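Local coordinates for annexin A8 (Homo sapiens, PDB 1W3W), which acts as an anticoagulant by indirectly inhibiting the thromboplastin-specific complex, and binds phospholipids in a calcium-dependent manner, at residues Gly313-Lys316 and Asn317-Ser321; Ala224-Ile228 and Glu229-Lys233; Ser142-Glu145 and Asp146-Asp150; Ile286-Asn289 and Leu290-His294; Met91-Pro94 and Tyr95-Glu98. All blocks are in the same frame, centred on the assembly; numbering follows the deposited sequence.

Contact 1 of 5, residues Gly313-Lys316 and Asn317-Ser321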
loop_
_atom_site.group_PDB
_atom_site.type_symbol
_atom_site.label_atom_id
_atom_site.label_comp_id
_atom_site.label_asym_id
_atom_site.label_seq_id
_atom_site.Cartn_x
_atom_site.Cartn_y
_atom_site.Cartn_z
ATOM N N GLY A 313 -18.831 -2.705 -14.687
ATOM C CA GLY A 313 -18.686 -1.610 -15.629
ATOM C C GLY A 313 -17.266 -1.385 -16.126
ATOM O O GLY A 313 -16.444 -2.302 -16.183
ATOM N N ASP A 314 -16.990 -0.142 -16.485
ATOM C CA ASP A 314 -15.667 0.254 -16.956
ATOM C C ASP A 314 -14.595 0.102 -15.862
ATOM O O ASP A 314 -13.457 -0.211 -16.155
ATOM C CB ASP A 314 -15.722 1.685 -17.467
ATOM C CG ASP A 314 -16.585 1.821 -18.710
ATOM O OD1 ASP A 314 -16.458 0.994 -19.635
ATOM O OD2 ASP A 314 -17.421 2.718 -18.833
ATOM N N TYR A 315 -14.978 0.337 -14.615
ATOM C CA TYR A 315 -14.106 0.136 -13.466
ATOM C C TYR A 315 -13.598 -1.301 -13.423
ATOM O O TYR A 315 -12.399 -1.538 -13.395
ATOM C CB TYR A 315 -14.900 0.471 -12.212
ATOM C CG TYR A 315 -14.250 0.223 -10.889
ATOM C CD1 TYR A 315 -12.972 0.696 -10.601
ATOM C CD2 TYR A 315 -14.958 -0.433 -9.881
ATOM C CE1 TYR A 315 -12.397 0.475 -9.358
ATOM C CE2 TYR A 315 -14.403 -0.638 -8.643
ATOM C CZ TYR A 315 -13.120 -0.188 -8.380
ATOM O OH TYR A 315 -12.613 -0.401 -7.124
ATOM N N LYS A 316 -14.520 -2.254 -13.459
ATOM C CA LYS A 316 -14.171 -3.671 -13.514
ATOM C C LYS A 316 -13.242 -4.004 -14.664
ATOM O O LYS A 316 -12.259 -4.709 -14.483
ATOM C CB LYS A 316 -15.430 -4.522 -13.647
ATOM C CG LYS A 316 -15.178 -6.012 -13.636
ATOM C CD LYS A 316 -15.883 -6.699 -14.772
ATOM C CE LYS A 316 -17.386 -6.614 -14.621
ATOM N NZ LYS A 316 -18.073 -7.599 -15.499
ATOM N N ASN A 317 -13.554 -3.508 -15.851
ATOM C CA ASN A 317 -12.782 -3.874 -17.021
ATOM C C ASN A 317 -11.381 -3.295 -16.982
ATOM O O ASN A 317 -10.437 -3.935 -17.429
ATOM C CB ASN A 317 -13.515 -3.484 -18.295
ATOM C CG ASN A 317 -14.730 -4.363 -18.549
ATOM O OD1 ASN A 317 -14.738 -5.558 -18.207
ATOM N ND2 ASN A 317 -15.770 -3.777 -19.129
ATOM N N ALA A 318 -11.245 -2.103 -16.412
ATOM C CA ALA A 318 -9.945 -1.498 -16.217
ATOM C C ALA A 318 -9.136 -2.295 -15.187
ATOM O O ALA A 318 -7.954 -2.522 -15.381
ATOM C CB ALA A 318 -10.096 -0.044 -15.769
ATOM N N LEU A 319 -9.757 -2.709 -14.087
ATOM C CA LEU A 319 -9.041 -3.495 -13.072
ATOM C C LEU A 319 -8.531 -4.800 -13.662
ATOM O O LEU A 319 -7.380 -5.186 -13.431
ATOM C CB LEU A 319 -9.915 -3.794 -11.861
ATOM C CG LEU A 319 -10.123 -2.667 -10.851
ATOM C CD1 LEU A 319 -11.168 -3.067 -9.862
ATOM C CD2 LEU A 319 -8.836 -2.337 -10.132
ATOM N N LEU A 320 -9.380 -5.470 -14.440
ATOM C CA LEU A 320 -9.010 -6.751 -15.036
ATOM C C LEU A 320 -7.915 -6.586 -16.080
ATOM O O LEU A 320 -7.070 -7.445 -16.205
ATOM C CB LEU A 320 -10.251 -7.448 -15.639
ATOM C CG LEU A 320 -11.315 -7.918 -14.639
ATOM C CD1 LEU A 320 -12.566 -8.471 -15.370
ATOM C CD2 LEU A 320 -10.750 -8.990 -13.719
ATOM N N SER A 321 -7.916 -5.471 -16.811
ATOM C CA SER A 321 -6.873 -5.181 -17.798
ATOM C C SER A 321 -5.516 -5.033 -17.105
ATOM O O SER A 321 -4.507 -5.546 -17.585
ATOM C CB SER A 321 -7.231 -3.931 -18.597
ATOM O OG SER A 321 -6.304 -3.682 -19.634
HETATM O O HOH W 1 -15.388 -1.274 -20.238
#

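Contact 2 of 5, residues Ala224-Ile228 and Glu229-Lys233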
loop_
_atom_site.group_PDB
_atom_site.type_symbol
_atom_site.label_atom_id
_atom_site.label_comp_id
_atom_site.label_asym_id
_atom_site.label_seq_id
_atom_site.Cartn_x
_atom_site.Cartn_y
_atom_site.Cartn_z
ATOM N N ALA A 224 7.643 -18.740 24.927
ATOM C CA ALA A 224 6.294 -18.394 25.344
ATOM C C ALA A 224 5.282 -19.505 25.070
ATOM O O ALA A 224 4.211 -19.498 25.653
ATOM C CB ALA A 224 5.842 -17.114 24.658
ATOM N N ASN A 225 5.624 -20.444 24.192
ATOM C CA ASN A 225 4.675 -21.458 23.706
ATOM C C ASN A 225 3.395 -20.833 23.187
ATOM O O ASN A 225 2.281 -21.282 23.472
ATOM C CB ASN A 225 4.391 -22.496 24.793
ATOM C CG ASN A 225 5.641 -23.235 25.193
ATOM O OD1 ASN A 225 6.286 -23.871 24.361
ATOM N ND2 ASN A 225 6.018 -23.114 26.452
ATOM N N LYS A 226 3.593 -19.768 22.425
ATOM C CA LYS A 226 2.535 -18.998 21.818
ATOM C C LYS A 226 3.155 -18.260 20.620
ATOM O O LYS A 226 4.277 -17.755 20.713
ATOM C CB LYS A 226 1.987 -18.010 22.851
ATOM C CG LYS A 226 0.594 -17.509 22.574
ATOM C CD LYS A 226 0.024 -16.748 23.781
ATOM C CE LYS A 226 -1.505 -16.827 23.815
ATOM N NZ LYS A 226 -2.128 -15.547 24.261
ATOM N N SER A 227 2.447 -18.208 19.497
ATOM C CA SER A 227 2.907 -17.439 18.353
ATOM C C SER A 227 2.857 -15.946 18.693
ATOM O O SER A 227 2.050 -15.513 19.514
ATOM C CB SER A 227 2.048 -17.746 17.127
ATOM O OG SER A 227 0.730 -17.253 17.301
ATOM N N ILE A 228 3.690 -15.155 18.039
ATOM C CA ILE A 228 3.679 -13.705 18.259
ATOM C C ILE A 228 2.338 -13.076 17.842
ATOM O O ILE A 228 1.856 -12.166 18.492
ATOM C CB ILE A 228 4.904 -13.019 17.565
ATOM C CG1 ILE A 228 5.108 -11.597 18.086
ATOM C CG2 ILE A 228 4.762 -12.978 16.073
ATOM C CD1 ILE A 228 5.565 -11.545 19.500
ATOM N N GLU A 229 1.729 -13.592 16.775
ATOM C CA GLU A 229 0.424 -13.105 16.338
ATOM C C GLU A 229 -0.687 -13.299 17.402
ATOM O O GLU A 229 -1.437 -12.361 17.700
ATOM C CB GLU A 229 0.013 -13.679 14.958
ATOM C CG GLU A 229 0.506 -15.068 14.588
ATOM C CD GLU A 229 1.891 -15.100 13.936
ATOM O OE1 GLU A 229 2.850 -15.493 14.637
ATOM O OE2 GLU A 229 2.030 -14.763 12.728
ATOM N N ASP A 230 -0.760 -14.489 17.987
ATOM C CA ASP A 230 -1.742 -14.785 19.027
ATOM C C ASP A 230 -1.491 -13.953 20.285
ATOM O O ASP A 230 -2.433 -13.549 20.938
ATOM C CB ASP A 230 -1.768 -16.277 19.363
ATOM C CG ASP A 230 -2.470 -17.096 18.302
ATOM O OD1 ASP A 230 -2.365 -18.335 18.327
ATOM O OD2 ASP A 230 -3.150 -16.575 17.394
ATOM N N SER A 231 -0.230 -13.668 20.594
ATOM C CA SER A 231 0.101 -12.809 21.726
ATOM C C SER A 231 -0.385 -11.403 21.479
ATOM O O SER A 231 -1.045 -10.836 22.320
ATOM C CB SER A 231 1.591 -12.809 22.007
ATOM O OG SER A 231 1.993 -14.089 22.459
ATOM N N ILE A 232 -0.094 -10.853 20.309
ATOM C CA ILE A 232 -0.612 -9.537 19.927
ATOM C C ILE A 232 -2.147 -9.499 19.963
ATOM O O ILE A 232 -2.729 -8.534 20.450
ATOM C CB ILE A 232 -0.072 -9.124 18.526
ATOM C CG1 ILE A 232 1.435 -8.862 18.606
ATOM C CG2 ILE A 232 -0.786 -7.877 18.011
ATOM C CD1 ILE A 232 2.135 -8.889 17.295
ATOM N N LYS A 233 -2.799 -10.540 19.459
ATOM C CA LYS A 233 -4.271 -10.584 19.414
ATOM C C LYS A 233 -4.889 -10.610 20.808
ATOM O O LYS A 233 -5.976 -10.068 21.014
ATOM C CB LYS A 233 -4.779 -11.807 18.641
ATOM C CG LYS A 233 -4.686 -11.694 17.127
ATOM C CD LYS A 233 -5.233 -12.945 16.447
ATOM C CE LYS A 233 -4.897 -12.974 14.974
ATOM N NZ LYS A 233 -5.529 -14.140 14.263
HETATM O O HOH W 2 -0.361 -19.668 19.517
#

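Contact 3 of 5, residues Ser142-Glu145 and Asp146-Asp150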
loop_
_atom_site.group_PDB
_atom_site.type_symbol
_atom_site.label_atom_id
_atom_site.label_comp_id
_atom_site.label_asym_id
_atom_site.label_seq_id
_atom_site.Cartn_x
_atom_site.Cartn_y
_atom_site.Cartn_z
ATOM N N SER A 142 5.320 18.509 6.858
ATOM C CA SER A 142 6.058 17.280 7.065
ATOM C C SER A 142 5.063 16.154 7.368
ATOM O O SER A 142 4.106 16.354 8.115
ATOM C CB SER A 142 7.069 17.462 8.197
ATOM O OG SER A 142 7.055 16.366 9.079
ATOM N N LEU A 143 5.297 14.977 6.791
ATOM C CA LEU A 143 4.414 13.829 7.003
ATOM C C LEU A 143 4.421 13.438 8.476
ATOM O O LEU A 143 3.383 13.195 9.073
ATOM C CB LEU A 143 4.838 12.639 6.124
ATOM C CG LEU A 143 4.063 11.330 6.313
ATOM C CD1 LEU A 143 2.576 11.558 6.140
ATOM C CD2 LEU A 143 4.562 10.241 5.367
ATOM N N GLU A 144 5.607 13.411 9.067
ATOM C CA GLU A 144 5.759 13.051 10.468
ATOM C C GLU A 144 4.993 14.017 11.401
ATOM O O GLU A 144 4.367 13.592 12.368
ATOM C CB GLU A 144 7.255 12.986 10.800
ATOM C CG GLU A 144 7.644 13.451 12.188
ATOM C CD GLU A 144 8.990 12.905 12.604
ATOM O OE1 GLU A 144 9.155 12.642 13.808
ATOM O OE2 GLU A 144 9.865 12.719 11.729
ATOM N N GLU A 145 5.025 15.310 11.088
ATOM C CA GLU A 145 4.311 16.317 11.886
ATOM C C GLU A 145 2.799 16.201 11.767
ATOM O O GLU A 145 2.091 16.398 12.745
ATOM C CB GLU A 145 4.735 17.731 11.477
ATOM C CG GLU A 145 5.988 18.201 12.196
ATOM C CD GLU A 145 6.365 19.630 11.855
ATOM O OE1 GLU A 145 5.454 20.458 11.614
ATOM O OE2 GLU A 145 7.579 19.919 11.829
ATOM N N ASP A 146 2.306 15.885 10.571
ATOM C CA ASP A 146 0.872 15.689 10.353
ATOM C C ASP A 146 0.373 14.459 11.091
ATOM O O ASP A 146 -0.691 14.502 11.704
ATOM C CB ASP A 146 0.538 15.586 8.865
ATOM C CG ASP A 146 0.515 16.938 8.173
ATOM O OD1 ASP A 146 0.635 17.974 8.863
ATOM O OD2 ASP A 146 0.384 17.074 6.945
ATOM N N ILE A 147 1.150 13.373 11.054
ATOM C CA ILE A 147 0.783 12.160 11.777
ATOM C C ILE A 147 0.769 12.422 13.294
ATOM O O ILE A 147 -0.160 12.004 13.981
ATOM C CB ILE A 147 1.705 10.965 11.395
ATOM C CG1 ILE A 147 1.283 10.409 10.033
ATOM C CG2 ILE A 147 1.658 9.854 12.475
ATOM C CD1 ILE A 147 2.290 9.501 9.399
ATOM N N GLN A 148 1.777 13.137 13.790
ATOM C CA GLN A 148 1.852 13.529 15.205
ATOM C C GLN A 148 0.617 14.293 15.670
ATOM O O GLN A 148 0.132 14.075 16.776
ATOM C CB GLN A 148 3.077 14.408 15.467
ATOM C CG GLN A 148 4.354 13.649 15.772
ATOM C CD GLN A 148 5.567 14.565 15.904
ATOM O OE1 GLN A 148 5.387 15.775 16.195
ATOM N NE2 GLN A 148 6.703 14.072 15.719
ATOM N N ALA A 149 0.119 15.194 14.831
ATOM C CA ALA A 149 -1.017 16.030 15.188
ATOM C C ALA A 149 -2.344 15.283 15.053
ATOM O O ALA A 149 -3.275 15.533 15.807
ATOM C CB ALA A 149 -1.035 17.285 14.336
ATOM N N ASP A 150 -2.426 14.353 14.106
ATOM C CA ASP A 150 -3.701 13.723 13.770
ATOM C C ASP A 150 -3.987 12.400 14.496
ATOM O O ASP A 150 -5.133 11.959 14.542
ATOM C CB ASP A 150 -3.774 13.498 12.268
ATOM C CG ASP A 150 -5.176 13.241 11.788
ATOM O OD1 ASP A 150 -6.080 14.058 12.081
ATOM O OD2 ASP A 150 -5.469 12.239 11.108
#

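Contact 4 of 5, residues Ile286-Asn289 and Leu290-His294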
loop_
_atom_site.group_PDB
_atom_site.type_symbol
_atom_site.label_atom_id
_atom_site.label_comp_id
_atom_site.label_asym_id
_atom_site.label_seq_id
_atom_site.Cartn_x
_atom_site.Cartn_y
_atom_site.Cartn_z
ATOM N N ILE A 286 5.674 -4.066 -9.346
ATOM C CA ILE A 286 6.614 -4.663 -8.401
ATOM C C ILE A 286 6.382 -6.157 -8.266
ATOM O O ILE A 286 7.256 -6.957 -8.608
ATOM C CB ILE A 286 6.515 -3.979 -7.035
ATOM C CG1 ILE A 286 6.810 -2.479 -7.187
ATOM C CG2 ILE A 286 7.491 -4.645 -6.011
ATOM C CD1 ILE A 286 6.528 -1.644 -5.930
ATOM N N ASP A 287 5.211 -6.542 -7.772
ATOM C CA ASP A 287 4.986 -7.946 -7.433
ATOM C C ASP A 287 3.546 -8.419 -7.590
ATOM O O ASP A 287 3.128 -9.379 -6.936
ATOM C CB ASP A 287 5.477 -8.219 -6.006
ATOM C CG ASP A 287 4.731 -7.418 -4.966
ATOM O OD1 ASP A 287 3.981 -6.469 -5.312
ATOM O OD2 ASP A 287 4.848 -7.672 -3.752
ATOM N N LEU A 288 2.806 -7.803 -8.502
ATOM C CA LEU A 288 1.421 -8.194 -8.703
ATOM C C LEU A 288 1.339 -9.655 -9.172
ATOM O O LEU A 288 0.422 -10.373 -8.793
ATOM C CB LEU A 288 0.712 -7.231 -9.672
ATOM C CG LEU A 288 -0.805 -7.401 -9.812
ATOM C CD1 LEU A 288 -1.532 -7.129 -8.531
ATOM C CD2 LEU A 288 -1.322 -6.492 -10.911
ATOM N N ASN A 289 2.312 -10.105 -9.957
ATOM C CA ASN A 289 2.373 -11.530 -10.358
ATOM C C ASN A 289 2.457 -12.502 -9.143
ATOM O O ASN A 289 1.759 -13.515 -9.094
ATOM C CB ASN A 289 3.535 -11.758 -11.335
ATOM C CG ASN A 289 4.917 -11.448 -10.710
ATOM O OD1 ASN A 289 5.097 -10.451 -9.999
ATOM N ND2 ASN A 289 5.893 -12.319 -10.979
ATOM N N LEU A 290 3.279 -12.162 -8.154
ATOM C CA LEU A 290 3.408 -12.962 -6.939
ATOM C C LEU A 290 2.169 -12.845 -6.041
ATOM O O LEU A 290 1.772 -13.803 -5.409
ATOM C CB LEU A 290 4.678 -12.571 -6.165
ATOM C CG LEU A 290 6.014 -12.876 -6.852
ATOM C CD1 LEU A 290 7.151 -12.145 -6.173
ATOM C CD2 LEU A 290 6.331 -14.386 -6.856
ATOM N N ILE A 291 1.552 -11.672 -6.011
ATOM C CA ILE A 291 0.326 -11.460 -5.278
ATOM C C ILE A 291 -0.770 -12.384 -5.851
ATOM O O ILE A 291 -1.489 -13.040 -5.099
ATOM C CB ILE A 291 -0.085 -9.967 -5.325
ATOM C CG1 ILE A 291 0.921 -9.119 -4.518
ATOM C CG2 ILE A 291 -1.499 -9.786 -4.758
ATOM C CD1 ILE A 291 0.781 -7.593 -4.684
ATOM N N LYS A 292 -0.855 -12.468 -7.173
ATOM C CA LYS A 292 -1.856 -13.306 -7.833
ATOM C C LYS A 292 -1.663 -14.769 -7.456
ATOM O O LYS A 292 -2.621 -15.465 -7.164
ATOM C CB LYS A 292 -1.780 -13.138 -9.347
ATOM C CG LYS A 292 -2.464 -11.851 -9.851
ATOM C CD LYS A 292 -1.907 -11.403 -11.214
ATOM C CE LYS A 292 -2.396 -12.288 -12.334
ATOM N NZ LYS A 292 -1.851 -11.886 -13.656
ATOM N N CYS A 293 -0.411 -15.214 -7.452
ATOM C CA CYS A 293 -0.072 -16.583 -7.094
ATOM C C CYS A 293 -0.431 -16.908 -5.641
ATOM O O CYS A 293 -1.038 -17.961 -5.340
ATOM C CB CYS A 293 1.407 -16.810 -7.339
ATOM S SG CYS A 293 1.949 -18.470 -6.936
ATOM N N HIS A 294 -0.061 -15.996 -4.743
ATOM C CA HIS A 294 -0.339 -16.142 -3.319
ATOM C C HIS A 294 -1.834 -16.125 -3.031
ATOM O O HIS A 294 -2.307 -16.887 -2.189
ATOM C CB HIS A 294 0.379 -15.063 -2.494
ATOM C CG HIS A 294 1.795 -15.417 -2.158
ATOM N ND1 HIS A 294 2.856 -15.105 -2.981
ATOM C CD2 HIS A 294 2.320 -16.094 -1.109
ATOM C CE1 HIS A 294 3.977 -15.552 -2.443
ATOM N NE2 HIS A 294 3.679 -16.157 -1.308
#

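Contact 5 of 5, residues Met91-Pro94 and Tyr95-Glu98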
loop_
_atom_site.group_PDB
_atom_site.type_symbol
_atom_site.label_atom_id
_atom_site.label_comp_id
_atom_site.label_asym_id
_atom_site.label_seq_id
_atom_site.Cartn_x
_atom_site.Cartn_y
_atom_site.Cartn_z
ATOM N N MET A 91 -2.163 7.592 -13.005
ATOM C CA MET A 91 -1.410 8.751 -13.512
ATOM C C MET A 91 -0.398 9.335 -12.542
ATOM O O MET A 91 0.480 10.104 -12.950
ATOM C CB MET A 91 -2.373 9.863 -13.946
ATOM C CG MET A 91 -3.217 9.534 -15.153
ATOM S SD MET A 91 -2.279 8.942 -16.602
ATOM C CE MET A 91 -1.188 10.228 -16.854
ATOM N N TYR A 92 -0.503 8.989 -11.264
ATOM C CA TYR A 92 0.473 9.449 -10.289
ATOM C C TYR A 92 1.770 8.655 -10.397
ATOM O O TYR A 92 1.753 7.421 -10.461
ATOM C CB TYR A 92 -0.081 9.359 -8.852
ATOM C CG TYR A 92 -0.928 10.551 -8.486
ATOM C CD1 TYR A 92 -2.239 10.645 -8.914
ATOM C CD2 TYR A 92 -0.415 11.591 -7.728
ATOM C CE1 TYR A 92 -3.023 11.747 -8.604
ATOM C CE2 TYR A 92 -1.192 12.699 -7.404
ATOM C CZ TYR A 92 -2.493 12.772 -7.854
ATOM O OH TYR A 92 -3.279 13.863 -7.560
ATOM N N PRO A 93 2.905 9.345 -10.384
ATOM C CA PRO A 93 4.180 8.638 -10.257
ATOM C C PRO A 93 4.230 7.893 -8.917
ATOM O O PRO A 93 3.546 8.284 -7.959
ATOM C CB PRO A 93 5.232 9.760 -10.299
ATOM C CG PRO A 93 4.533 10.970 -10.781
ATOM C CD PRO A 93 3.078 10.807 -10.458
ATOM N N PRO A 94 5.027 6.843 -8.830
ATOM C CA PRO A 94 5.280 6.201 -7.539
ATOM C C PRO A 94 5.793 7.212 -6.492
ATOM O O PRO A 94 6.430 8.206 -6.850
ATOM C CB PRO A 94 6.356 5.160 -7.861
ATOM C CG PRO A 94 6.732 5.358 -9.241
ATOM C CD PRO A 94 5.748 6.196 -9.931
ATOM N N TYR A 95 5.461 6.964 -5.228
ATOM C CA TYR A 95 5.865 7.788 -4.083
ATOM C C TYR A 95 5.009 9.025 -3.944
ATOM O O TYR A 95 4.490 9.299 -2.864
ATOM C CB TYR A 95 7.379 8.113 -4.082
ATOM C CG TYR A 95 8.213 6.906 -4.429
ATOM C CD1 TYR A 95 7.939 5.666 -3.853
ATOM C CD2 TYR A 95 9.231 6.983 -5.378
ATOM C CE1 TYR A 95 8.663 4.544 -4.192
ATOM C CE2 TYR A 95 9.959 5.860 -5.723
ATOM C CZ TYR A 95 9.670 4.648 -5.129
ATOM O OH TYR A 95 10.388 3.531 -5.468
ATOM N N ARG A 96 4.836 9.767 -5.018
ATOM C CA ARG A 96 3.827 10.809 -5.048
ATOM C C ARG A 96 2.431 10.237 -4.880
ATOM O O ARG A 96 1.597 10.861 -4.229
ATOM C CB ARG A 96 3.920 11.620 -6.342
ATOM C CG ARG A 96 5.212 12.396 -6.432
ATOM C CD ARG A 96 5.215 13.523 -7.453
ATOM N NE ARG A 96 3.995 14.327 -7.355
ATOM C CZ ARG A 96 3.540 15.138 -8.306
ATOM N NH1 ARG A 96 4.202 15.290 -9.453
ATOM N NH2 ARG A 96 2.410 15.805 -8.106
ATOM N N TYR A 97 2.182 9.039 -5.410
ATOM C CA TYR A 97 0.887 8.388 -5.243
ATOM C C TYR A 97 0.582 8.104 -3.777
ATOM O O TYR A 97 -0.486 8.459 -3.275
ATOM C CB TYR A 97 0.831 7.074 -6.025
ATOM C CG TYR A 97 -0.482 6.357 -5.870
ATOM C CD1 TYR A 97 -1.695 7.033 -6.040
ATOM C CD2 TYR A 97 -0.526 5.002 -5.569
ATOM C CE1 TYR A 97 -2.901 6.373 -5.908
ATOM C CE2 TYR A 97 -1.731 4.338 -5.450
ATOM C CZ TYR A 97 -2.916 5.028 -5.609
ATOM O OH TYR A 97 -4.118 4.363 -5.475
ATOM N N GLU A 98 1.525 7.462 -3.092
ATOM C CA GLU A 98 1.370 7.147 -1.670
ATOM C C GLU A 98 1.229 8.411 -0.810
ATOM O O GLU A 98 0.438 8.444 0.131
ATOM C CB GLU A 98 2.531 6.278 -1.165
ATOM C CG GLU A 98 2.460 4.836 -1.638
ATOM C CD GLU A 98 3.219 4.588 -2.930
ATOM O OE1 GLU A 98 3.557 3.423 -3.178
ATOM O OE2 GLU A 98 3.487 5.535 -3.699
#

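Contact 1 of 5, residues Gly313-Lys316 and Asn317-Ser321
A single water ties Asp314 to Asn317 on the outside of the helix. It donates to Asp314 OD1 at 2.6 Å and accepts from Asn317 ND2 at 2.8 Å, so carboxylate and amide are joined without touching each other directly. The amide of Asn317 lies back over the preceding turn: CG, anti to the carbonyl carbon (chi1 -71°), comes to 3.6 Å from Gly313 O. Asn317 OD1 passes 3.8 Å from Lys316 CD. Beneath it run the regular i to i+4 backbone bonds, the shortest from Ala318 N to Asp314 O at 2.9 Å. The contact lies on helix 313-323, in the range predicted for the fourth annexin repeat, not far along the chain from the calcium ligand Asp310. On the buried side, Tyr315 has CG anti to the backbone N (chi1 175°), which lays its ring beside Leu319, one turn on. There the methyl CD1 of Leu319 sits over one face of the Tyr315 ring, 4.0 Å from the centroid and displaced toward the rim, a CH-pi contact in which CZ and CE1 are the nearest ring atoms. The phenol OH is hydrogen-bonded to Asp273, which fixes the far end of the ring, while Leu276 of helix 273-283 touches both Tyr315 and Leu319. Lys316 and Leu320 lie side by side and point the same way. The aliphatic chain of Lys316, bent at its second and third torsions, brings CD within 3.8 Å of Leu320 CD1. Leu320 also packs on Ile307 and Met308 of helix 303-310.

Contact 2 of 5, residues Ala224-Ile228 and Glu229-Lys233
Ser227 is the N-cap of helix 228-235 in the range predicted for the third annexin repeat, and its hydroxyl takes the place of a missing backbone acceptor in the first turn. Asp230 N donates to Ser227 OG at 3.2 Å with an N-H...O angle of 160°. The bond is possible because OG stands between the backbone N and the carbonyl carbon (chi1 68°), turned over the start of the helix. Asp230 answers through solvent: a water donates to Asp230 OD1 at 2.7 Å and accepts from Ser227 N at 3.2 Å, so the link back from Asp230 to the N-cap N runs through a water and not directly, as it would in a capping box. The carboxylate would probably also interact favourably with the positive end of the helix dipole. The regular helical bonds begin with Ser231 N to Ser227 O at 3.1 Å and continue with a nearly straight one from Ile232 N to Ile228 O (172°). Lys226, just before the cap, stretches its chain past the hydroxyl of Ser231, Lys226 CD coming to 3.6 Å from Ser231 OG; that hydroxyl is engaged with Tyr220 of helix 210-224. Glu229 folds back, its chain bent at the second torsion, and Glu229 OE1 lies 3.5 Å from Ser227 CB and equally close to Ile228 CG2. On the inner side Ile228 packs on Phe217 and Tyr220, and Ile232 on Met244 and Val248 of helix 238-252. The two isoleucines meet obliquely through single carbons, Ile228 CG1 lying 4.1 Å from Ile232 CD1.

Contact 3 of 5, residues Ser142-Glu145 and Asp146-Asp150
From Ser142 to Ala149 the backbone makes up nearly the whole of the short helix 143-150, each of the four carbonyls from Ser142 to Glu145 accepting from the amide four residues on; Ile147 N to Leu143 O measures 3.0 Å. Ser142 is also the N-cap, its OG accepting from Glu145 N at 3.0 Å in a bond of 162°. On the buried face Leu143 carries CG anti to its own N (chi1 176°), which leads the side chain forward to the next turn, where Leu143 CD1 meets Ile147 CD1 at 3.9 Å. Glu144 and Gln148 run side by side on another face, pointing the same way, with carboxylate and amide planes almost perpendicular (88°). Asp146 folds over the cap, its CG 3.6 Å from Ser142 O, and its OD2 is hydrogen-bonded to the hydroxyls of both Tyr135 and Ser141. Substituting alanine for Asp146 would probably leave these two hydroxyls without their shared partner and the Tyr135 hydroxyl free to turn. Leu143 packs against Leu102 and Met106 of helix 96-107, and Ile147 against Ile116, Leu120 and Leu163. The whole is a serine-capped short helix within the compact all-helical bundle of an annexin repeat.

Contact 4 of 5, residues Ile286-Asn289 and Leu290-His294
Asp287 starts the first turn, its O accepting from Ile291 N at 2.9 Å. It occupies the N-cap position of helix 288-299, yet its side chain makes no capping bond. With chi1 at 62° the Asp287 carboxylate is instead turned across Ile291, whose CD1 lies 3.4 Å from Asp287 OD1. Both oxygens are held from outside, OD1 by a salt bridge to Arg283 and OD2 by a hydrogen bond with His255, which would probably compensate the charge of this buried carboxylate. Leu288 follows, its O taking Lys292 N at 2.9 Å and also bearing against the lysine's aliphatic chain, 3.5 Å from Lys292 CD. Lys292 then bends at its third torsion and sends NZ to the carbonyls of Val323 and Ser325. Asn289 closes the segment and lies alongside Leu290, with Asn289 OD1 4.1 Å from Leu290 CG; its own O accepts from Cys293 N. At the next residue, Leu290 O is gripped twice by His294, one turn on, by the backbone N and by His294 ND1 at 3.0 Å, from opposite faces of the carbonyl plane. The contact lies against helix 254-266: Leu290 and His294 rest on His255, while Ile291 reaches inward to Phe258 and Leu262.

Contact 5 of 5, residues Met91-Pro94 and Tyr95-Glu98
After Tyr92 the chain runs extended through Pro93 and Pro94, then reverses at Tyr95 in a classic gamma turn (phi 80°, psi -50°) whose closing bond, Arg96 N to Pro94 O, is weak at 2.9 Å. This is the connection between the ranges predicted for the first and second annexin repeats, and it leads straight into helix 96-107. A second bond, Tyr97 N to Pro93 O at 3.0 Å, spans the turn and leads into the helix. Tyr95 is the N-cap residue, and its N is claimed by Glu98 OE2 at 2.9 Å, the side-chain-to-backbone half of a capping box; Glu98 OE1 is meanwhile salt-bridged to Arg123. Pro94 CB sits squarely over one face of the Tyr95 ring, 4.1 Å from the centroid, in a CH-pi contact, and the Tyr95 side chain also touches Glu130 and Ile131 of helix 125-139. Were Tyr95 a serine, Pro94 would probably lose its aromatic cover and a gap would open beside helix 125-139. Arg96 NE forms a salt bridge with Asp138. The Tyr97 side chain, with chi1 179°, touches Ile277 and Val281 of helix 273-283, while Tyr97 CB rests 3.7 Å from Tyr92 CB.

Along the chain the order is contact 5, contact 3, contact 2, contact 4 and contact 1, each a local contact along or at the start of a helix. Contacts 1 and 4 share the fourth predicted repeat, their nearest atoms about 7 Å apart, whereas contact 5 joins the first and second. Helix 273-283 is common ground, receiving Tyr315 and Leu319 from contact 1 and Tyr97 from contact 5, whose centres lie 20 Å apart. Similarly, helix 96-107 begins in contact 5 and packs against contact 3. Contact 2, in the third predicted repeat, is remote, 40 Å from contact 1 between centres. Repeats distant in sequence are therefore brought together in one all-helical molecule, with the observed calcium site near contact 1.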